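Long-range contact in penicillin-binding protein 1A (Mycobacterium tuberculosis, PDB 5CXW), which builds and cross-links peptidoglycan for the mycobacterial cell wall, joining a glycan-polymerising transglycosylase domain to a penicillin-sensitive transpeptidase domain: residues P259-E271 with F364-V376. Numbering follows the deposited sequence.
Sequences PKAVADNVTAAME and FPKPTEVGGYAGV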
ATOM      1  N   PRO A 259     -15.251   4.093  -8.870  1.00 10.81           N
ATOM      2  CA  PRO A 259     -16.261   5.133  -8.641  1.00 10.82           C
ATOM      3  C   PRO A 259     -16.072   5.796  -7.266  1.00 10.31           C
ATOM      4  O   PRO A 259     -15.659   5.158  -6.278  1.00  9.50           O
ATOM      5  CB  PRO A 259     -17.599   4.383  -8.718  1.00 11.22           C
ATOM      6  CG  PRO A 259     -17.262   3.095  -9.465  1.00 11.06           C
ATOM      7  CD  PRO A 259     -15.825   2.791  -9.219  1.00 10.69           C
ATOM      8  N   LYS A 260     -16.294   7.106  -7.244  1.00 10.70           N
ATOM      9  CA  LYS A 260     -16.196   7.869  -6.010  1.00 10.92           C
ATOM     10  C   LYS A 260     -16.951   7.215  -4.861  1.00 10.96           C
ATOM     11  O   LYS A 260     -16.452   7.152  -3.726  1.00 10.50           O
ATOM     12  CB  LYS A 260     -16.714   9.283  -6.244  1.00 12.10           C
ATOM     13  CG  LYS A 260     -16.856  10.117  -4.945  1.00 13.32           C
ATOM     14  CD  LYS A 260     -17.105  11.573  -5.211  1.00 14.43           C
ATOM     15  CE  LYS A 260     -17.352  12.403  -3.958  1.00 15.48           C
ATOM     16  NZ  LYS A 260     -16.265  12.350  -2.970  1.00 15.41           N
ATOM     17  N   ALA A 261     -18.199   6.799  -5.120  1.00 10.91           N
ATOM     18  CA  ALA A 261     -19.033   6.233  -4.055  1.00 10.70           C
ATOM     19  C   ALA A 261     -18.385   4.957  -3.493  1.00 10.36           C
ATOM     20  O   ALA A 261     -18.413   4.727  -2.261  1.00  9.65           O
ATOM     21  CB  ALA A 261     -20.451   5.985  -4.497  1.00 11.25           C
ATOM     22  N   VAL A 262     -17.783   4.168  -4.374  1.00 10.06           N
ATOM     23  CA  VAL A 262     -17.078   2.980  -3.958  1.00 10.05           C
ATOM     24  C   VAL A 262     -15.869   3.348  -3.128  1.00 10.02           C
ATOM     25  O   VAL A 262     -15.667   2.797  -1.999  1.00 10.26           O
ATOM     26  CB  VAL A 262     -16.685   2.112  -5.184  1.00 10.17           C
ATOM     27  CG1 VAL A 262     -15.699   1.036  -4.775  1.00 10.01           C
ATOM     28  CG2 VAL A 262     -17.901   1.513  -5.790  1.00 10.72           C
ATOM     29  N   ALA A 263     -15.025   4.204  -3.649  1.00 10.16           N
ATOM     30  CA  ALA A 263     -13.793   4.537  -2.948  1.00 10.47           C
ATOM     31  C   ALA A 263     -14.099   5.119  -1.548  1.00 10.24           C
ATOM     32  O   ALA A 263     -13.425   4.790  -0.568  1.00  9.66           O
ATOM     33  CB  ALA A 263     -13.021   5.543  -3.733  1.00 11.19           C
ATOM     34  N   ASP A 264     -15.093   5.986  -1.456  1.00 10.52           N
ATOM     35  CA  ASP A 264     -15.431   6.664  -0.185  1.00 10.93           C
ATOM     36  C   ASP A 264     -16.003   5.665   0.857  1.00 10.97           C
ATOM     37  O   ASP A 264     -15.824   5.849   2.074  1.00 11.19           O
ATOM     38  CB  ASP A 264     -16.354   7.851  -0.441  1.00 11.87           C
ATOM     39  CG  ASP A 264     -15.648   8.992  -1.263  1.00 12.38           C
ATOM     40  OD1 ASP A 264     -14.372   8.987  -1.403  1.00 12.59           O
ATOM     41  OD2 ASP A 264     -16.384   9.887  -1.704  1.00 13.80           O
ATOM     42  N   ASN A 265     -16.689   4.619   0.390  1.00 10.52           N
ATOM     43  CA  ASN A 265     -17.115   3.530   1.268  1.00 10.55           C
ATOM     44  C   ASN A 265     -15.926   2.680   1.757  1.00  9.75           C
ATOM     45  O   ASN A 265     -15.892   2.246   2.946  1.00  9.98           O
ATOM     46  CB  ASN A 265     -18.191   2.636   0.645  1.00 10.62           C
ATOM     47  CG  ASN A 265     -19.575   3.179   0.876  1.00 11.75           C
ATOM     48  OD1 ASN A 265     -20.162   2.956   1.925  1.00 12.53           O
ATOM     49  ND2 ASN A 265     -20.122   3.867  -0.088  1.00 11.80           N
ATOM     50  N   VAL A 266     -14.960   2.418   0.863  1.00  9.73           N
ATOM     51  CA  VAL A 266     -13.753   1.711   1.283  1.00  9.40           C
ATOM     52  C   VAL A 266     -13.025   2.546   2.404  1.00  9.68           C
ATOM     53  O   VAL A 266     -12.666   2.029   3.465  1.00  9.23           O
ATOM     54  CB  VAL A 266     -12.798   1.423   0.129  1.00  9.76           C
ATOM     55  CG1 VAL A 266     -11.459   0.900   0.652  1.00  9.88           C
ATOM     56  CG2 VAL A 266     -13.454   0.465  -0.897  1.00 10.43           C
ATOM     57  N   THR A 267     -12.891   3.844   2.162  1.00  9.96           N
ATOM     58  CA  THR A 267     -12.347   4.759   3.167  1.00 10.21           C
ATOM     59  C   THR A 267     -13.057   4.598   4.480  1.00 10.19           C
ATOM     60  O   THR A 267     -12.407   4.471   5.518  1.00 10.53           O
ATOM     61  CB  THR A 267     -12.367   6.199   2.636  1.00 10.52           C
ATOM     62  OG1 THR A 267     -11.561   6.231   1.464  1.00 10.70           O
ATOM     63  CG2 THR A 267     -11.845   7.195   3.667  1.00 11.42           C
ATOM     64  N   ALA A 268     -14.402   4.631   4.433  1.00 10.08           N
ATOM     65  CA  ALA A 268     -15.193   4.576   5.633  1.00 10.13           C
ATOM     66  C   ALA A 268     -14.844   3.269   6.410  1.00  9.87           C
ATOM     67  O   ALA A 268     -14.757   3.300   7.638  1.00  9.60           O
ATOM     68  CB  ALA A 268     -16.674   4.680   5.333  1.00 10.75           C
ATOM     69  N   ALA A 269     -14.763   2.161   5.719  1.00  9.31           N
ATOM     70  CA  ALA A 269     -14.374   0.889   6.385  1.00  9.66           C
ATOM     71  C   ALA A 269     -13.019   0.886   7.023  1.00  9.85           C
ATOM     72  O   ALA A 269     -12.813   0.215   8.070  1.00 10.59           O
ATOM     73  CB  ALA A 269     -14.496  -0.265   5.397  1.00  9.63           C
ATOM     74  N   MET A 270     -12.085   1.644   6.426  1.00  9.64           N
ATOM     75  CA  MET A 270     -10.680   1.706   6.849  1.00 10.17           C
ATOM     76  C   MET A 270     -10.438   2.734   7.947  1.00 10.57           C
ATOM     77  O   MET A 270      -9.396   2.691   8.599  1.00 10.26           O
ATOM     78  CB  MET A 270      -9.763   2.009   5.669  1.00 10.23           C
ATOM     79  CG  MET A 270      -9.772   0.856   4.719  1.00 10.66           C
ATOM     80  SD  MET A 270      -8.939   1.251   3.168  1.00 11.49           S
ATOM     81  CE  MET A 270      -7.240   1.382   3.780  1.00 11.51           C
ATOM     82  N   GLU A 271     -11.374   3.654   8.129  1.00 11.18           N
ATOM     83  CA  GLU A 271     -11.160   4.766   9.119  1.00 12.54           C
ATOM     84  C   GLU A 271     -10.786   4.305  10.505  1.00 12.12           C
ATOM     85  O   GLU A 271      -9.896   4.887  11.100  1.00 12.14           O
ATOM     86  CB  GLU A 271     -12.343   5.701   9.182  1.00 15.10           C
ATOM     87  CG  GLU A 271     -12.360   6.743   8.086  1.00 17.71           C
ATOM     88  CD  GLU A 271     -13.531   7.709   8.233  1.00 22.65           C
ATOM     89  OE1 GLU A 271     -14.609   7.390   7.749  1.00 30.26           O
ATOM     90  OE2 GLU A 271     -13.391   8.770   8.834  1.00 26.82           O
ATOM     91  N   PHE A 364     -12.750  12.919   5.803  1.00 15.56           N
ATOM     92  CA  PHE A 364     -13.009  12.182   4.574  1.00 14.13           C
ATOM     93  C   PHE A 364     -14.398  12.481   3.998  1.00 15.22           C
ATOM     94  O   PHE A 364     -15.318  12.862   4.726  1.00 14.28           O
ATOM     95  CB  PHE A 364     -12.848  10.692   4.884  1.00 13.42           C
ATOM     96  CG  PHE A 364     -11.450  10.289   5.128  1.00 12.73           C
ATOM     97  CD1 PHE A 364     -10.566  10.293   4.097  1.00 12.38           C
ATOM     98  CD2 PHE A 364     -11.048   9.827   6.361  1.00 12.89           C
ATOM     99  CE1 PHE A 364      -9.234   9.874   4.281  1.00 12.28           C
ATOM    100  CE2 PHE A 364      -9.729   9.416   6.579  1.00 12.80           C
ATOM    101  CZ  PHE A 364      -8.824   9.390   5.515  1.00 12.02           C
ATOM    102  N   PRO A 365     -14.556  12.285   2.682  1.00 16.47           N
ATOM    103  CA  PRO A 365     -15.853  12.560   2.068  1.00 17.51           C
ATOM    104  C   PRO A 365     -16.925  11.638   2.596  1.00 17.18           C
ATOM    105  O   PRO A 365     -16.692  10.473   2.813  1.00 16.76           O
ATOM    106  CB  PRO A 365     -15.592  12.351   0.553  1.00 18.33           C
ATOM    107  CG  PRO A 365     -14.148  12.222   0.404  1.00 18.36           C
ATOM    108  CD  PRO A 365     -13.531  11.882   1.703  1.00 17.35           C
ATOM    109  N   LYS A 366     -18.111  12.172   2.838  1.00 18.36           N
ATOM    110  CA  LYS A 366     -19.204  11.373   3.328  1.00 19.21           C
ATOM    111  C   LYS A 366     -19.577  10.330   2.267  1.00 18.02           C
ATOM    112  O   LYS A 366     -19.814  10.658   1.103  1.00 18.52           O
ATOM    113  CB  LYS A 366     -20.411  12.255   3.581  1.00 22.81           C
ATOM    114  CG  LYS A 366     -21.579  11.519   4.166  1.00 25.83           C
ATOM    115  CD  LYS A 366     -22.670  12.526   4.581  1.00 29.75           C
ATOM    116  CE  LYS A 366     -23.492  11.952   5.732  1.00 33.06           C
ATOM    117  NZ  LYS A 366     -24.628  11.199   5.167  1.00 35.41           N
ATOM    118  N   PRO A 367     -19.642   9.069   2.665  1.00 16.33           N
ATOM    119  CA  PRO A 367     -19.996   8.081   1.617  1.00 15.14           C
ATOM    120  C   PRO A 367     -21.471   8.076   1.305  1.00 14.48           C
ATOM    121  O   PRO A 367     -22.290   8.427   2.149  1.00 15.34           O
ATOM    122  CB  PRO A 367     -19.663   6.730   2.266  1.00 15.28           C
ATOM    123  CG  PRO A 367     -19.580   6.993   3.736  1.00 16.05           C
ATOM    124  CD  PRO A 367     -19.234   8.445   3.934  1.00 16.36           C
ATOM    125  N   THR A 368     -21.815   7.725   0.085  1.00 13.84           N
ATOM    126  CA  THR A 368     -23.212   7.612  -0.360  1.00 14.10           C
ATOM    127  C   THR A 368     -23.503   6.144  -0.546  1.00 14.16           C
ATOM    128  O   THR A 368     -22.579   5.329  -0.411  1.00 13.74           O
ATOM    129  CB  THR A 368     -23.474   8.390  -1.661  1.00 14.58           C
ATOM    130  OG1 THR A 368     -22.570   7.967  -2.685  1.00 13.93           O
ATOM    131  CG2 THR A 368     -23.201   9.893  -1.409  1.00 15.31           C
ATOM    132  N   GLU A 369     -24.776   5.800  -0.783  1.00 14.41           N
ATOM    133  CA  GLU A 369     -25.216   4.419  -0.754  1.00 14.81           C
ATOM    134  C   GLU A 369     -24.557   3.562  -1.834  1.00 13.77           C
ATOM    135  O   GLU A 369     -24.595   3.922  -3.012  1.00 13.56           O
ATOM    136  CB  GLU A 369     -26.706   4.371  -1.004  1.00 17.08           C
ATOM    137  CG  GLU A 369     -27.269   2.949  -1.062  1.00 18.85           C
ATOM    138  CD  GLU A 369     -27.578   2.436  -2.501  1.00 20.28           C
ATOM    139  OE1 GLU A 369     -28.431   3.074  -3.210  1.00 22.38           O
ATOM    140  OE2 GLU A 369     -27.033   1.356  -2.849  1.00 19.39           O
ATOM    141  N   VAL A 370     -23.952   2.438  -1.430  1.00 12.73           N
ATOM    142  CA  VAL A 370     -23.478   1.423  -2.364  1.00 12.04           C
ATOM    143  C   VAL A 370     -23.881   0.089  -1.785  1.00 11.89           C
ATOM    144  O   VAL A 370     -23.690  -0.178  -0.597  1.00 11.36           O
ATOM    145  CB  VAL A 370     -21.939   1.439  -2.567  1.00 11.24           C
ATOM    146  CG1 VAL A 370     -21.529   0.290  -3.540  1.00 11.24           C
ATOM    147  CG2 VAL A 370     -21.547   2.811  -3.120  1.00 11.46           C
ATOM    148  N   GLY A 371     -24.537  -0.727  -2.604  1.00 12.06           N
ATOM    149  CA  GLY A 371     -25.046  -2.033  -2.130  1.00 12.69           C
ATOM    150  C   GLY A 371     -26.102  -1.900  -1.031  1.00 13.09           C
ATOM    151  O   GLY A 371     -26.313  -2.836  -0.245  1.00 13.94           O
ATOM    152  N   GLY A 372     -26.734  -0.739  -0.945  1.00 13.54           N
ATOM    153  CA  GLY A 372     -27.754  -0.465   0.077  1.00 14.44           C
ATOM    154  C   GLY A 372     -27.255   0.192   1.359  1.00 14.54           C
ATOM    155  O   GLY A 372     -28.074   0.513   2.223  1.00 15.21           O
ATOM    156  N   TYR A 373     -25.959   0.408   1.475  1.00 14.19           N
ATOM    157  CA  TYR A 373     -25.338   0.961   2.691  1.00 14.83           C
ATOM    158  C   TYR A 373     -24.489   2.183   2.371  1.00 15.10           C
ATOM    159  O   TYR A 373     -23.715   2.209   1.373  1.00 14.34           O
ATOM    160  CB  TYR A 373     -24.473  -0.116   3.359  1.00 14.46           C
ATOM    161  CG  TYR A 373     -25.263  -1.378   3.682  1.00 15.56           C
ATOM    162  CD1 TYR A 373     -26.051  -1.435   4.835  1.00 16.59           C
ATOM    163  CD2 TYR A 373     -25.272  -2.499   2.822  1.00 15.91           C
ATOM    164  CE1 TYR A 373     -26.777  -2.564   5.157  1.00 17.78           C
ATOM    165  CE2 TYR A 373     -26.016  -3.658   3.153  1.00 16.96           C
ATOM    166  CZ  TYR A 373     -26.762  -3.668   4.300  1.00 17.46           C
ATOM    167  OH  TYR A 373     -27.481  -4.811   4.587  1.00 19.64           O
ATOM    168  N   ALA A 374     -24.611   3.200   3.229  1.00 16.42           N
ATOM    169  CA  ALA A 374     -23.757   4.397   3.124  1.00 16.75           C
ATOM    170  C   ALA A 374     -22.863   4.398   4.348  1.00 16.90           C
ATOM    171  O   ALA A 374     -23.314   4.728   5.454  1.00 17.95           O
ATOM    172  CB  ALA A 374     -24.586   5.660   3.098  1.00 17.88           C
ATOM    173  N   GLY A 375     -21.601   4.108   4.156  1.00 16.09           N
ATOM    174  CA  GLY A 375     -20.676   3.986   5.256  1.00 16.09           C
ATOM    175  C   GLY A 375     -20.912   2.747   6.146  1.00 16.37           C
ATOM    176  O   GLY A 375     -21.756   1.897   5.825  1.00 16.35           O
ATOM    177  N   VAL A 376     -20.154   2.675   7.229  1.00 16.81           N
ATOM    178  CA  VAL A 376     -20.121   1.487   8.114  1.00 17.80           C
ATOM    179  C   VAL A 376     -21.436   1.448   8.862  1.00 19.92           C
ATOM    180  O   VAL A 376     -21.758   2.467   9.481  1.00 19.98           O
ATOM    181  CB  VAL A 376     -18.967   1.520   9.085  1.00 18.33           C
ATOM    182  CG1 VAL A 376     -18.971   0.263   9.980  1.00 19.10           C
ATOM    183  CG2 VAL A 376     -17.636   1.593   8.347  1.00 17.58           C
TER
HETATM  184  O   HOH W   1     -19.140   9.372  -1.578  1.00 14.42           O
HETATM  185  O   HOH W   2     -15.257   8.235   3.406  1.00 14.79           O
HETATM  186  O   HOH W   3     -13.111  11.744   8.308  1.00 22.24           O
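In the transpeptidase domain, the irregular loop after helix 343-356 lies along helix 260-270, where N265 meets T368 and G375: a worked example of one buried amide tying a loop to a helix. N265 ND2 gives one hydrogen to T368 O at 2.9 Å, almost in line with that carbonyl and in the plane of the amide, and the other to A261 O, one turn back in its own helix. Its OD1 accepts from G375 N at 2.9 Å. The type I' turn 370-373 lies between T368 and G375, and V370 CG2 packs on A261 CB (3.6 Å). P367 lays its CB against the amide and its CG against A268 CB (4.0 Å). Farther along, a chi1 of -60° turns T267 CG2 into a CH-pi contact over one face of the F364 ring, 3.6 Å from its centroid, and leaves OG1 hydrogen-bonded to Y311 OH; E271 OE2 lies at the ring edge. P365 packs across D264, whose OD2 forms a salt bridge with K260 NZ (2.8 Å) and whose OD1 hydrogen-bonds to S224 OG. Waters link D264 OD2 to K366 O and D264 O to P365 O. With both hydrogens and the oxygen engaged, the N265 amide is fixed in rotation and clasps both limbs of the turn to the helix.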